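Separin (Saccharomyces cerevisiae, PDB 5U1T) is a caspase-like cysteine protease that cleaves the MCD1/SCC1 subunit of cohesin at the onset of anaphase and is held inactive by securin for most of the cell cycle. Local coordinates at residues Thr322-Val327 with Ala368-Glu373; Phe743-Lys748 with Leu792-Phe797; Tyr1263-Gln1268 with Ser1333-Gln1338; Phe1356-Val1361 with Lys1378-Thr1383. All coordinates share one frame; numbering follows the deposited sequence.

Contact 1: Thr322-Val327 with Ala368-Glu373; sequences TLKCLV and AALLSE
K324 swings its CG anti to the backbone N (chi1 173°) and then bends at chi2 (57°), which lays its aliphatic chain at about a right angle across the end of L370. One methyl of L370 does the touching: CD2 sits 3.7 Å from K324 CA and 3.9 Å from K324 CD, so the lysine offers its hydrocarbon part here while NZ goes elsewhere, to a weak hydrogen bond with the carbonyl of M286. Nearer the backbone, L323 meets L370 at an oblique angle, with L323 CD1 4.2 Å from L370 CB. A turn further along, V327 divides its two methyls. CG2 faces the backbone carbonyl of L370, at 4.0 Å from L370 O, whereas CG1 lies against the extended chain of E373, 4.0 Å from E373 CG, and also borders its carboxylate. The charged ends of K324 and E373 stay apart, NZ to OE2 being 5.6 Å, a distance at which an attraction is likely to be modest. No hydrogen bond joins the two segments. The axes of these short segments come within 9.4 Å and lie 27° apart; the segments belong to helices 319-336 and 365-384, with helix 342-357 between them in the chain. L326 and L371 both touch that intervening helix, L374 extends the apolar seam to L323 and V327, and helix 408-425 borders S372.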
loop_
_atom_site.group_PDB
_atom_site.type_symbol
_atom_site.label_atom_id
_atom_site.label_comp_id
_atom_site.label_asym_id
_atom_site.label_seq_id
_atom_site.Cartn_x
_atom_site.Cartn_y
_atom_site.Cartn_z
ATOM N N THR A 322 45.764 3.209 53.748
ATOM C CA THR A 322 44.411 3.408 54.252
ATOM C C THR A 322 43.458 2.274 53.979
ATOM O O THR A 322 42.698 1.866 54.840
ATOM C CB THR A 322 43.803 4.621 53.583
ATOM O OG1 THR A 322 43.940 4.454 52.177
ATOM C CG2 THR A 322 44.539 5.857 53.979
ATOM N N LEU A 323 43.467 1.802 52.747
ATOM C CA LEU A 323 42.612 0.717 52.352
ATOM C C LEU A 323 42.871 -0.465 53.236
ATOM O O LEU A 323 41.959 -1.094 53.748
ATOM C CB LEU A 323 42.952 0.323 50.926
ATOM C CG LEU A 323 42.706 1.310 49.793
ATOM C CD1 LEU A 323 43.243 0.788 48.480
ATOM C CD2 LEU A 323 41.230 1.631 49.687
ATOM N N LYS A 324 44.145 -0.752 53.427
ATOM C CA LYS A 324 44.529 -1.919 54.221
ATOM C C LYS A 324 43.849 -1.937 55.589
ATOM O O LYS A 324 43.367 -2.975 56.045
ATOM C CB LYS A 324 46.046 -1.962 54.395
ATOM C CG LYS A 324 46.507 -3.039 55.344
ATOM C CD LYS A 324 46.031 -4.398 54.882
ATOM C CE LYS A 324 46.346 -5.462 55.909
ATOM N NZ LYS A 324 46.235 -6.810 55.306
ATOM N N CYS A 325 43.823 -0.781 56.241
ATOM C CA CYS A 325 43.103 -0.637 57.493
ATOM C C CYS A 325 41.603 -0.802 57.279
ATOM O O CYS A 325 40.929 -1.490 58.047
ATOM C CB CYS A 325 43.407 0.720 58.115
ATOM S SG CYS A 325 45.149 0.931 58.473
ATOM N N LEU A 326 41.091 -0.172 56.226
ATOM C CA LEU A 326 39.676 -0.259 55.871
ATOM C C LEU A 326 39.192 -1.703 55.743
ATOM O O LEU A 326 38.109 -2.048 56.224
ATOM C CB LEU A 326 39.423 0.498 54.571
ATOM C CG LEU A 326 39.183 1.994 54.732
ATOM C CD1 LEU A 326 40.432 2.672 55.236
ATOM C CD2 LEU A 326 38.730 2.596 53.407
ATOM N N VAL A 327 40.008 -2.536 55.101
ATOM C CA VAL A 327 39.727 -3.963 54.990
ATOM C C VAL A 327 39.681 -4.602 56.373
ATOM O O VAL A 327 38.793 -5.403 56.673
ATOM C CB VAL A 327 40.784 -4.693 54.146
ATOM C CG1 VAL A 327 40.497 -6.176 54.127
ATOM C CG2 VAL A 327 40.839 -4.134 52.738
ATOM N N ALA A 368 45.723 -2.174 43.974
ATOM C CA ALA A 368 44.652 -2.692 43.132
ATOM C C ALA A 368 44.007 -3.903 43.786
ATOM O O ALA A 368 42.787 -3.982 43.893
ATOM C CB ALA A 368 45.182 -3.048 41.754
ATOM N N ALA A 369 44.838 -4.839 44.228
ATOM C CA ALA A 369 44.361 -6.027 44.912
ATOM C C ALA A 369 43.678 -5.663 46.225
ATOM O O ALA A 369 42.650 -6.241 46.574
ATOM C CB ALA A 369 45.506 -6.985 45.163
ATOM N N LEU A 370 44.262 -4.713 46.951
ATOM C CA LEU A 370 43.688 -4.234 48.212
ATOM C C LEU A 370 42.283 -3.698 47.968
ATOM O O LEU A 370 41.360 -3.920 48.759
ATOM C CB LEU A 370 44.567 -3.147 48.832
ATOM C CG LEU A 370 45.598 -3.577 49.872
ATOM C CD1 LEU A 370 46.572 -2.450 50.142
ATOM C CD2 LEU A 370 44.905 -3.997 51.157
ATOM N N LEU A 371 42.137 -2.995 46.850
ATOM C CA LEU A 371 40.870 -2.406 46.468
ATOM C C LEU A 371 39.843 -3.498 46.204
ATOM O O LEU A 371 38.724 -3.423 46.698
ATOM C CB LEU A 371 41.057 -1.511 45.242
ATOM C CG LEU A 371 39.801 -1.013 44.531
ATOM C CD1 LEU A 371 38.820 -0.469 45.517
ATOM C CD2 LEU A 371 40.173 0.057 43.539
ATOM N N SER A 372 40.226 -4.517 45.439
ATOM C CA SER A 372 39.292 -5.574 45.083
ATOM C C SER A 372 38.816 -6.291 46.321
ATOM O O SER A 372 37.647 -6.653 46.437
ATOM C CB SER A 372 39.917 -6.581 44.129
ATOM O OG SER A 372 39.039 -7.688 43.962
ATOM N N GLU A 373 39.733 -6.492 47.248
ATOM C CA GLU A 373 39.416 -7.173 48.488
ATOM C C GLU A 373 38.447 -6.356 49.348
ATOM O O GLU A 373 37.468 -6.897 49.862
ATOM C CB GLU A 373 40.703 -7.476 49.259
ATOM C CG GLU A 373 40.487 -8.063 50.638
ATOM C CD GLU A 373 41.799 -8.342 51.353
ATOM O OE1 GLU A 373 42.861 -8.185 50.711
ATOM O OE2 GLU A 373 41.775 -8.709 52.555
#

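Contact 2: Phe743-Lys748 with Leu792-Phe797; sequences FNESAK and LSFSFF
F794 reaches across to N744, and its side chain can be followed outward atom by atom. CB and CG pass beside the amide nitrogen of N744. CD1 comes next, 3.3 Å from N744 CG, so this corner of the ring lies against the amide, whose plane is turned 40° from that of the ring. At CE1 the ring edge meets the backbone, N744 O lying 3.1 Å away near the ring plane, and CE1 also borders N744 CB at 3.5 Å. At the tip, CZ is 4.3 Å from the K748 CD methylene, again at the ring edge, and E745 OE1 stands 4.0 Å from CE2, its carboxylate plane tilted 52° to the ring. Cut back to an alanine, F794 would probably leave the N744 amide and the K748 chain without the ring they pack against and open a gap between the helices. The N744 amide has its own anchor: ND2 donates to the carbonyl of S791, one turn before S795, and OD1 lies 3.2 Å from S795 CB. S795 OG in turn bonds back to L792 O at 3.3 Å, within its own helix. L792 and F796 pack on aromatic side chains of another protein chain. The segments, from helices 729-752 and 782-805, run nearly parallel, 24° apart, with helix 756-775 touching both, consistent with an up-down-up order of the kind found in alpha solenoids.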
loop_
_atom_site.group_PDB
_atom_site.type_symbol
_atom_site.label_atom_id
_atom_site.label_comp_id
_atom_site.label_asym_id
_atom_site.label_seq_id
_atom_site.Cartn_x
_atom_site.Cartn_y
_atom_site.Cartn_z
ATOM N N PHE A 743 -2.248 11.201 -1.135
ATOM C CA PHE A 743 -2.321 11.619 -2.539
ATOM C C PHE A 743 -3.166 10.698 -3.427
ATOM O O PHE A 743 -3.761 11.150 -4.391
ATOM C CB PHE A 743 -0.911 11.738 -3.137
ATOM C CG PHE A 743 -0.173 12.960 -2.688
ATOM C CD1 PHE A 743 -0.780 14.204 -2.726
ATOM C CD2 PHE A 743 1.118 12.866 -2.204
ATOM C CE1 PHE A 743 -0.104 15.343 -2.288
ATOM C CE2 PHE A 743 1.801 13.996 -1.758
ATOM C CZ PHE A 743 1.187 15.241 -1.803
ATOM N N ASN A 744 -3.207 9.412 -3.100
ATOM C CA ASN A 744 -4.027 8.456 -3.822
ATOM C C ASN A 744 -5.518 8.714 -3.626
ATOM O O ASN A 744 -6.295 8.639 -4.575
ATOM C CB ASN A 744 -3.692 7.026 -3.390
ATOM C CG ASN A 744 -2.817 6.303 -4.388
ATOM O OD1 ASN A 744 -2.614 6.768 -5.509
ATOM N ND2 ASN A 744 -2.295 5.150 -3.992
ATOM N N GLU A 745 -5.920 9.014 -2.395
ATOM C CA GLU A 745 -7.330 9.259 -2.139
ATOM C C GLU A 745 -7.719 10.652 -2.582
ATOM O O GLU A 745 -8.869 10.901 -2.952
ATOM C CB GLU A 745 -7.660 9.052 -0.670
ATOM C CG GLU A 745 -7.863 7.595 -0.365
ATOM C CD GLU A 745 -9.280 7.150 -0.615
ATOM O OE1 GLU A 745 -9.483 6.114 -1.275
ATOM O OE2 GLU A 745 -10.194 7.826 -0.128
ATOM N N SER A 746 -6.751 11.554 -2.553
ATOM C CA SER A 746 -6.986 12.904 -3.004
ATOM C C SER A 746 -7.274 12.935 -4.510
ATOM O O SER A 746 -8.061 13.757 -4.989
ATOM C CB SER A 746 -5.804 13.790 -2.673
ATOM O OG SER A 746 -6.164 15.136 -2.887
ATOM N N ALA A 747 -6.637 12.027 -5.243
ATOM C CA ALA A 747 -6.951 11.841 -6.649
ATOM C C ALA A 747 -8.420 11.428 -6.818
ATOM O O ALA A 747 -9.134 11.989 -7.654
ATOM C CB ALA A 747 -6.026 10.803 -7.282
ATOM N N LYS A 748 -8.860 10.455 -6.014
ATOM C CA LYS A 748 -10.216 9.925 -6.065
ATOM C C LYS A 748 -11.244 11.019 -5.758
ATOM O O LYS A 748 -12.264 11.137 -6.442
ATOM C CB LYS A 748 -10.359 8.757 -5.084
ATOM C CG LYS A 748 -11.440 7.736 -5.417
ATOM C CD LYS A 748 -11.575 6.688 -4.306
ATOM C CE LYS A 748 -12.544 5.572 -4.689
ATOM N NZ LYS A 748 -11.932 4.629 -5.659
ATOM N N LEU A 792 0.230 0.976 -4.887
ATOM C CA LEU A 792 0.798 1.155 -6.214
ATOM C C LEU A 792 -0.161 0.682 -7.269
ATOM O O LEU A 792 -0.201 1.236 -8.363
ATOM C CB LEU A 792 2.118 0.403 -6.350
ATOM C CG LEU A 792 2.927 0.660 -7.618
ATOM C CD1 LEU A 792 2.968 2.165 -7.956
ATOM C CD2 LEU A 792 4.334 0.092 -7.468
ATOM N N SER A 793 -0.913 -0.364 -6.946
ATOM C CA SER A 793 -1.897 -0.888 -7.879
ATOM C C SER A 793 -3.067 0.082 -7.950
ATOM O O SER A 793 -3.639 0.285 -9.011
ATOM C CB SER A 793 -2.363 -2.295 -7.474
ATOM O OG SER A 793 -2.704 -2.340 -6.102
ATOM N N PHE A 794 -3.383 0.694 -6.814
ATOM C CA PHE A 794 -4.453 1.677 -6.710
ATOM C C PHE A 794 -4.177 2.845 -7.648
ATOM O O PHE A 794 -5.058 3.267 -8.399
ATOM C CB PHE A 794 -4.589 2.171 -5.265
ATOM C CG PHE A 794 -5.606 3.277 -5.073
ATOM C CD1 PHE A 794 -5.356 4.580 -5.524
ATOM C CD2 PHE A 794 -6.790 3.030 -4.401
ATOM C CE1 PHE A 794 -6.284 5.598 -5.339
ATOM C CE2 PHE A 794 -7.722 4.046 -4.199
ATOM C CZ PHE A 794 -7.468 5.330 -4.671
ATOM N N SER A 795 -2.958 3.376 -7.597
ATOM C CA SER A 795 -2.661 4.557 -8.376
ATOM C C SER A 795 -2.661 4.238 -9.880
ATOM O O SER A 795 -3.045 5.086 -10.660
ATOM C CB SER A 795 -1.339 5.184 -7.937
ATOM O OG SER A 795 -0.265 4.506 -8.526
ATOM N N PHE A 796 -2.296 3.032 -10.301
ATOM C CA PHE A 796 -2.539 2.660 -11.703
ATOM C C PHE A 796 -4.039 2.587 -12.059
ATOM O O PHE A 796 -4.466 3.184 -13.037
ATOM C CB PHE A 796 -1.871 1.330 -12.049
ATOM C CG PHE A 796 -0.421 1.470 -12.424
ATOM C CD1 PHE A 796 -0.060 1.923 -13.692
ATOM C CD2 PHE A 796 0.582 1.173 -11.502
ATOM C CE1 PHE A 796 1.275 2.072 -14.046
ATOM C CE2 PHE A 796 1.916 1.318 -11.841
ATOM C CZ PHE A 796 2.269 1.764 -13.119
ATOM N N PHE A 797 -4.822 1.855 -11.273
ATOM C CA PHE A 797 -6.268 1.874 -11.399
ATOM C C PHE A 797 -6.798 3.324 -11.503
ATOM O O PHE A 797 -7.524 3.670 -12.433
ATOM C CB PHE A 797 -6.932 1.161 -10.213
ATOM C CG PHE A 797 -6.534 -0.287 -10.051
ATOM C CD1 PHE A 797 -5.889 -0.980 -11.068
ATOM C CD2 PHE A 797 -6.810 -0.963 -8.863
ATOM C CE1 PHE A 797 -5.521 -2.329 -10.892
ATOM C CE2 PHE A 797 -6.453 -2.298 -8.684
ATOM C CZ PHE A 797 -5.815 -2.986 -9.702
#

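Contact 3: Tyr1263-Gln1268 with Ser1333-Gln1338; sequences YEILHQ and SMLHVQ
I1265 and L1335 bring the two helices closest, their CA atoms 6.9 Å apart, while the axes of the segments run antiparallel at 166° with a closest approach of 10.1 Å. The isoleucine does most of the apolar work with both branches. Its CG2 meets L1335 CD2 at 3.8 Å, and the same leucine methyl also has L1266 CD2 4.4 Å away. The other branch, carrying CG1 and CD1, slides past Q1338 in the opposite direction and packs on its aliphatic start, with I1265 CD1 3.8 Å from Q1338 CB. The amide oxygen of Q1338 also touches the isoleucine, OE1 lying 3.7 Å from I1265 CG2. That oxygen does not depend on the neighbour for a partner, since it accepts a hydrogen bond from N1269 ND2, just beyond the segment. Q1268, with CG tucked between its backbone N and carbonyl carbon (chi1 75°), sends its own amide from the opposite direction. The two amides touch with planes 43° apart, and Q1268 NE2 lies 3.6 Å from Q1338 NE2 without a hydrogen bond between them. This is also the more solvent-accessible end, for Q1268 is exposed whereas I1265 and L1335 are buried. The arrangement is antiparallel helix packing within the peptidase family C50 region, with I1311 of helix 1303-1320 touching L1335, consistent with a small helical bundle.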
loop_
_atom_site.group_PDB
_atom_site.type_symbol
_atom_site.label_atom_id
_atom_site.label_comp_id
_atom_site.label_asym_id
_atom_site.label_seq_id
_atom_site.Cartn_x
_atom_site.Cartn_y
_atom_site.Cartn_z
ATOM N N TYR A 1263 -48.114 24.439 -51.713
ATOM C CA TYR A 1263 -49.261 24.252 -50.830
ATOM C C TYR A 1263 -50.551 23.990 -51.595
ATOM O O TYR A 1263 -51.340 23.152 -51.180
ATOM C CB TYR A 1263 -49.437 25.444 -49.892
ATOM C CG TYR A 1263 -48.541 25.337 -48.683
ATOM C CD1 TYR A 1263 -48.757 24.361 -47.710
ATOM C CD2 TYR A 1263 -47.460 26.191 -48.525
ATOM C CE1 TYR A 1263 -47.927 24.258 -46.606
ATOM C CE2 TYR A 1263 -46.625 26.091 -47.431
ATOM C CZ TYR A 1263 -46.860 25.126 -46.476
ATOM O OH TYR A 1263 -46.011 25.058 -45.399
ATOM N N GLU A 1264 -50.770 24.680 -52.713
ATOM C CA GLU A 1264 -51.962 24.405 -53.497
ATOM C C GLU A 1264 -51.932 22.938 -53.903
ATOM O O GLU A 1264 -52.921 22.217 -53.731
ATOM C CB GLU A 1264 -52.051 25.317 -54.710
ATOM C CG GLU A 1264 -52.897 24.783 -55.885
ATOM C CD GLU A 1264 -52.460 25.410 -57.233
ATOM O OE1 GLU A 1264 -51.459 26.175 -57.239
ATOM O OE2 GLU A 1264 -53.110 25.163 -58.283
ATOM N N ILE A 1265 -50.786 22.489 -54.394
ATOM C CA ILE A 1265 -50.650 21.090 -54.774
ATOM C C ILE A 1265 -50.976 20.116 -53.619
ATOM O O ILE A 1265 -51.690 19.130 -53.827
ATOM C CB ILE A 1265 -49.248 20.817 -55.327
ATOM C CG1 ILE A 1265 -49.101 21.523 -56.675
ATOM C CG2 ILE A 1265 -49.008 19.317 -55.468
ATOM C CD1 ILE A 1265 -47.705 21.787 -57.080
ATOM N N LEU A 1266 -50.505 20.398 -52.407
ATOM C CA LEU A 1266 -50.860 19.566 -51.255
ATOM C C LEU A 1266 -52.364 19.628 -50.941
ATOM O O LEU A 1266 -52.973 18.625 -50.536
ATOM C CB LEU A 1266 -50.044 19.975 -50.023
ATOM C CG LEU A 1266 -48.542 19.644 -50.040
ATOM C CD1 LEU A 1266 -47.853 19.943 -48.692
ATOM C CD2 LEU A 1266 -48.302 18.194 -50.459
ATOM N N HIS A 1267 -52.951 20.808 -51.158
ATOM C CA HIS A 1267 -54.354 21.069 -50.843
ATOM C C HIS A 1267 -55.265 20.210 -51.692
ATOM O O HIS A 1267 -56.238 19.654 -51.199
ATOM C CB HIS A 1267 -54.690 22.547 -51.044
ATOM C CG HIS A 1267 -56.050 22.943 -50.550
ATOM N ND1 HIS A 1267 -56.494 24.243 -50.560
ATOM C CD2 HIS A 1267 -57.062 22.208 -50.025
ATOM C CE1 HIS A 1267 -57.714 24.299 -50.064
ATOM N NE2 HIS A 1267 -58.088 23.080 -49.740
ATOM N N GLN A 1268 -54.942 20.078 -52.967
ATOM C CA GLN A 1268 -55.853 19.407 -53.873
ATOM C C GLN A 1268 -55.594 17.907 -53.968
ATOM O O GLN A 1268 -56.418 17.173 -54.506
ATOM C CB GLN A 1268 -55.783 20.052 -55.260
ATOM C CG GLN A 1268 -54.551 19.701 -56.073
ATOM C CD GLN A 1268 -54.511 20.410 -57.448
ATOM O OE1 GLN A 1268 -53.742 21.381 -57.654
ATOM N NE2 GLN A 1268 -55.341 19.921 -58.391
ATOM N N SER A 1333 -49.997 10.435 -58.694
ATOM C CA SER A 1333 -49.817 10.764 -60.106
ATOM C C SER A 1333 -49.769 12.271 -60.255
ATOM O O SER A 1333 -48.864 12.826 -60.891
ATOM C CB SER A 1333 -50.936 10.178 -60.946
ATOM O OG SER A 1333 -51.457 9.028 -60.300
ATOM N N MET A 1334 -50.722 12.930 -59.615
ATOM C CA MET A 1334 -50.828 14.377 -59.670
ATOM C C MET A 1334 -49.712 15.071 -58.865
ATOM O O MET A 1334 -49.178 16.092 -59.304
ATOM C CB MET A 1334 -52.214 14.794 -59.179
ATOM C CG MET A 1334 -52.804 16.008 -59.842
ATOM S SD MET A 1334 -52.934 15.889 -61.647
ATOM C CE MET A 1334 -53.580 14.214 -61.811
ATOM N N LEU A 1335 -49.349 14.523 -57.702
ATOM C CA LEU A 1335 -48.210 15.062 -56.957
ATOM C C LEU A 1335 -46.997 15.089 -57.861
ATOM O O LEU A 1335 -46.340 16.111 -58.014
ATOM C CB LEU A 1335 -47.882 14.231 -55.713
ATOM C CG LEU A 1335 -48.771 14.304 -54.472
ATOM C CD1 LEU A 1335 -48.136 13.548 -53.323
ATOM C CD2 LEU A 1335 -49.062 15.746 -54.090
ATOM N N HIS A 1336 -46.721 13.937 -58.454
ATOM C CA HIS A 1336 -45.600 13.722 -59.354
ATOM C C HIS A 1336 -45.563 14.767 -60.459
ATOM O O HIS A 1336 -44.568 15.499 -60.596
ATOM C CB HIS A 1336 -45.698 12.299 -59.931
ATOM C CG HIS A 1336 -44.830 12.036 -61.126
ATOM N ND1 HIS A 1336 -45.086 11.003 -62.003
ATOM C CD2 HIS A 1336 -43.707 12.648 -61.583
ATOM C CE1 HIS A 1336 -44.171 11.000 -62.956
ATOM N NE2 HIS A 1336 -43.327 11.991 -62.731
ATOM N N VAL A 1337 -46.647 14.840 -61.231
ATOM C CA VAL A 1337 -46.704 15.706 -62.395
ATOM C C VAL A 1337 -46.587 17.172 -62.020
ATOM O O VAL A 1337 -45.767 17.892 -62.580
ATOM C CB VAL A 1337 -48.017 15.491 -63.193
ATOM C CG1 VAL A 1337 -48.260 16.640 -64.158
ATOM C CG2 VAL A 1337 -47.980 14.160 -63.930
ATOM N N GLN A 1338 -47.418 17.612 -61.085
ATOM C CA GLN A 1338 -47.465 19.022 -60.704
ATOM C C GLN A 1338 -46.195 19.500 -59.973
ATOM O O GLN A 1338 -45.767 20.632 -60.153
ATOM C CB GLN A 1338 -48.702 19.294 -59.835
ATOM C CG GLN A 1338 -50.019 19.349 -60.600
ATOM C CD GLN A 1338 -51.252 19.122 -59.710
ATOM O OE1 GLN A 1338 -51.132 19.002 -58.489
ATOM N NE2 GLN A 1338 -52.427 19.037 -60.315
#

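Contact 4: Phe1356-Val1361 with Lys1378-Thr1383; sequences FHTFLV and KDLSIT
H1357 spends both ring nitrogens on hydroxyls of the facing segment: ND1 pairs with S1381 OG at 2.5 Å, a short distance whose exact value is uncertain at this resolution and where either atom could be the donor, and NE2 donates to T1383 OG1 at 2.9 Å, in the ring plane and nearly straight (167°). Its CG lies anti to the backbone N (chi1 -176°), which carries the ring over to the other segment. T1383 OG1 is also hydrogen-bonded to G1589 O, so that hydroxyl has two partners. A phenylalanine at H1357 would probably leave both hydroxyls without their ring partner and free S1381 OG to turn. The backbones pair as parallel strands: T1358 N donates to S1381 O at 3.0 Å and L1360 N to T1383 O at 3.1 Å, while the return bond from T1383 N to T1358 O is long and weak at 3.4 Å. This joins strands 1353-1362 and 1382-1385 in a mixed sheet, where the first also pairs with strand 1132-1139 through backbone hydrogen bonds between F1359 and both N1133 and I1135. T1358 and I1382 share one face, F1359 and T1383 the other. H1357 CD2 stands over the centre of the F1359 ring, 3.5 Å above its plane, and L1391 of helix 1388-1397 packs against F1359.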
loop_
_atom_site.group_PDB
_atom_site.type_symbol
_atom_site.label_atom_id
_atom_site.label_comp_id
_atom_site.label_asym_id
_atom_site.label_seq_id
_atom_site.Cartn_x
_atom_site.Cartn_y
_atom_site.Cartn_z
ATOM N N PHE A 1356 -20.320 29.587 -50.146
ATOM C CA PHE A 1356 -18.927 29.758 -50.516
ATOM C C PHE A 1356 -18.062 28.540 -50.180
ATOM O O PHE A 1356 -17.104 28.224 -50.886
ATOM C CB PHE A 1356 -18.390 30.998 -49.807
ATOM C CG PHE A 1356 -16.937 31.279 -50.069
ATOM C CD1 PHE A 1356 -15.947 30.712 -49.261
ATOM C CD2 PHE A 1356 -16.560 32.148 -51.106
ATOM C CE1 PHE A 1356 -14.614 30.970 -49.496
ATOM C CE2 PHE A 1356 -15.215 32.433 -51.350
ATOM C CZ PHE A 1356 -14.242 31.836 -50.547
ATOM N N HIS A 1357 -18.402 27.868 -49.086
ATOM C CA HIS A 1357 -17.587 26.774 -48.567
ATOM C C HIS A 1357 -18.402 25.927 -47.609
ATOM O O HIS A 1357 -19.356 26.400 -47.008
ATOM C CB HIS A 1357 -16.330 27.324 -47.868
ATOM C CG HIS A 1357 -15.389 26.264 -47.382
ATOM N ND1 HIS A 1357 -14.652 25.472 -48.236
ATOM C CD2 HIS A 1357 -15.071 25.860 -46.129
ATOM C CE1 HIS A 1357 -13.923 24.624 -47.530
ATOM N NE2 HIS A 1357 -14.159 24.838 -46.249
ATOM N N THR A 1358 -18.019 24.670 -47.478
ATOM C CA THR A 1358 -18.691 23.764 -46.568
ATOM C C THR A 1358 -17.755 23.217 -45.525
ATOM O O THR A 1358 -16.788 22.527 -45.847
ATOM C CB THR A 1358 -19.305 22.593 -47.318
ATOM O OG1 THR A 1358 -20.287 23.098 -48.228
ATOM C CG2 THR A 1358 -19.944 21.619 -46.351
ATOM N N PHE A 1359 -18.047 23.525 -44.268
ATOM C CA PHE A 1359 -17.334 22.917 -43.154
ATOM C C PHE A 1359 -18.076 21.669 -42.688
ATOM O O PHE A 1359 -19.252 21.733 -42.323
ATOM C CB PHE A 1359 -17.160 23.915 -42.008
ATOM C CG PHE A 1359 -16.173 25.010 -42.305
ATOM C CD1 PHE A 1359 -14.811 24.737 -42.363
ATOM C CD2 PHE A 1359 -16.598 26.309 -42.523
ATOM C CE1 PHE A 1359 -13.905 25.727 -42.630
ATOM C CE2 PHE A 1359 -15.692 27.312 -42.801
ATOM C CZ PHE A 1359 -14.347 27.023 -42.860
ATOM N N LEU A 1360 -17.398 20.529 -42.754
ATOM C CA LEU A 1360 -17.907 19.293 -42.162
ATOM C C LEU A 1360 -17.341 19.076 -40.766
ATOM O O LEU A 1360 -16.165 18.735 -40.602
ATOM C CB LEU A 1360 -17.565 18.083 -43.024
ATOM C CG LEU A 1360 -18.195 17.944 -44.395
ATOM C CD1 LEU A 1360 -17.688 16.669 -45.032
ATOM C CD2 LEU A 1360 -19.693 17.933 -44.248
ATOM N N VAL A 1361 -18.169 19.288 -39.759
ATOM C CA VAL A 1361 -17.796 18.890 -38.416
ATOM C C VAL A 1361 -17.934 17.380 -38.313
ATOM O O VAL A 1361 -19.044 16.866 -38.177
ATOM C CB VAL A 1361 -18.663 19.566 -37.373
ATOM C CG1 VAL A 1361 -18.255 19.124 -35.972
ATOM C CG2 VAL A 1361 -18.580 21.063 -37.532
ATOM N N LYS A 1378 -18.379 15.279 -53.777
ATOM C CA LYS A 1378 -17.088 15.239 -54.461
ATOM C C LYS A 1378 -16.724 16.490 -55.270
ATOM O O LYS A 1378 -15.547 16.725 -55.557
ATOM C CB LYS A 1378 -17.018 13.996 -55.358
ATOM C CG LYS A 1378 -17.696 14.096 -56.681
ATOM C CD LYS A 1378 -17.921 12.696 -57.230
ATOM C CE LYS A 1378 -18.641 12.732 -58.597
ATOM N NZ LYS A 1378 -19.367 11.444 -58.954
ATOM N N ASP A 1379 -17.707 17.314 -55.609
ATOM C CA ASP A 1379 -17.415 18.530 -56.358
ATOM C C ASP A 1379 -17.470 19.788 -55.486
ATOM O O ASP A 1379 -17.375 20.897 -55.994
ATOM C CB ASP A 1379 -18.380 18.663 -57.544
ATOM C CG ASP A 1379 -18.200 17.546 -58.575
ATOM O OD1 ASP A 1379 -17.037 17.176 -58.866
ATOM O OD2 ASP A 1379 -19.215 17.034 -59.096
ATOM N N LEU A 1380 -17.601 19.618 -54.176
ATOM C CA LEU A 1380 -17.765 20.760 -53.273
ATOM C C LEU A 1380 -16.449 21.211 -52.634
ATOM O O LEU A 1380 -15.566 20.404 -52.377
ATOM C CB LEU A 1380 -18.781 20.429 -52.160
ATOM C CG LEU A 1380 -20.264 20.134 -52.455
ATOM C CD1 LEU A 1380 -21.128 20.522 -51.267
ATOM C CD2 LEU A 1380 -20.756 20.823 -53.698
ATOM N N SER A 1381 -16.318 22.503 -52.369
ATOM C CA SER A 1381 -15.197 22.972 -51.572
ATOM C C SER A 1381 -15.415 22.631 -50.113
ATOM O O SER A 1381 -16.279 23.216 -49.463
ATOM C CB SER A 1381 -15.014 24.475 -51.708
ATOM O OG SER A 1381 -14.167 24.959 -50.674
ATOM N N ILE A 1382 -14.619 21.704 -49.589
ATOM C CA ILE A 1382 -14.837 21.219 -48.231
ATOM C C ILE A 1382 -13.550 21.090 -47.415
ATOM O O ILE A 1382 -12.546 20.561 -47.898
ATOM C CB ILE A 1382 -15.531 19.833 -48.250
ATOM C CG1 ILE A 1382 -16.901 19.917 -48.920
ATOM C CG2 ILE A 1382 -15.649 19.249 -46.851
ATOM C CD1 ILE A 1382 -17.559 18.577 -49.095
ATOM N N THR A 1383 -13.584 21.576 -46.178
ATOM C CA THR A 1383 -12.624 21.149 -45.166
ATOM C C THR A 1383 -13.381 20.508 -44.008
ATOM O O THR A 1383 -14.532 20.840 -43.753
ATOM C CB THR A 1383 -11.757 22.311 -44.637
ATOM O OG1 THR A 1383 -12.592 23.419 -44.271
ATOM C CG2 THR A 1383 -10.775 22.757 -45.684
#

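How the contacts relate
The four contacts follow one another along the chain, each closing before the next opens, and they mark out a very elongated molecule. Contacts 1 and 2 each join helices in the long helical part, with centres about 74 Å apart. The centre of contact 2 is about 9 Å from the centre of the chain. Contacts 3 and 4 lie on the far side of that centre from contact 1, with contact 3 about 143 Å from contact 1, centre to centre. Helix 1332-1347 of contact 3 leads into strand 1353-1362 of contact 4, their centres about 34 Å apart. Contacts 1 and 2 thus belong to the extended helical part, contacts 3 and 4 to the peptidase C50 region, contact 4 in a mixed sheet away from the active site.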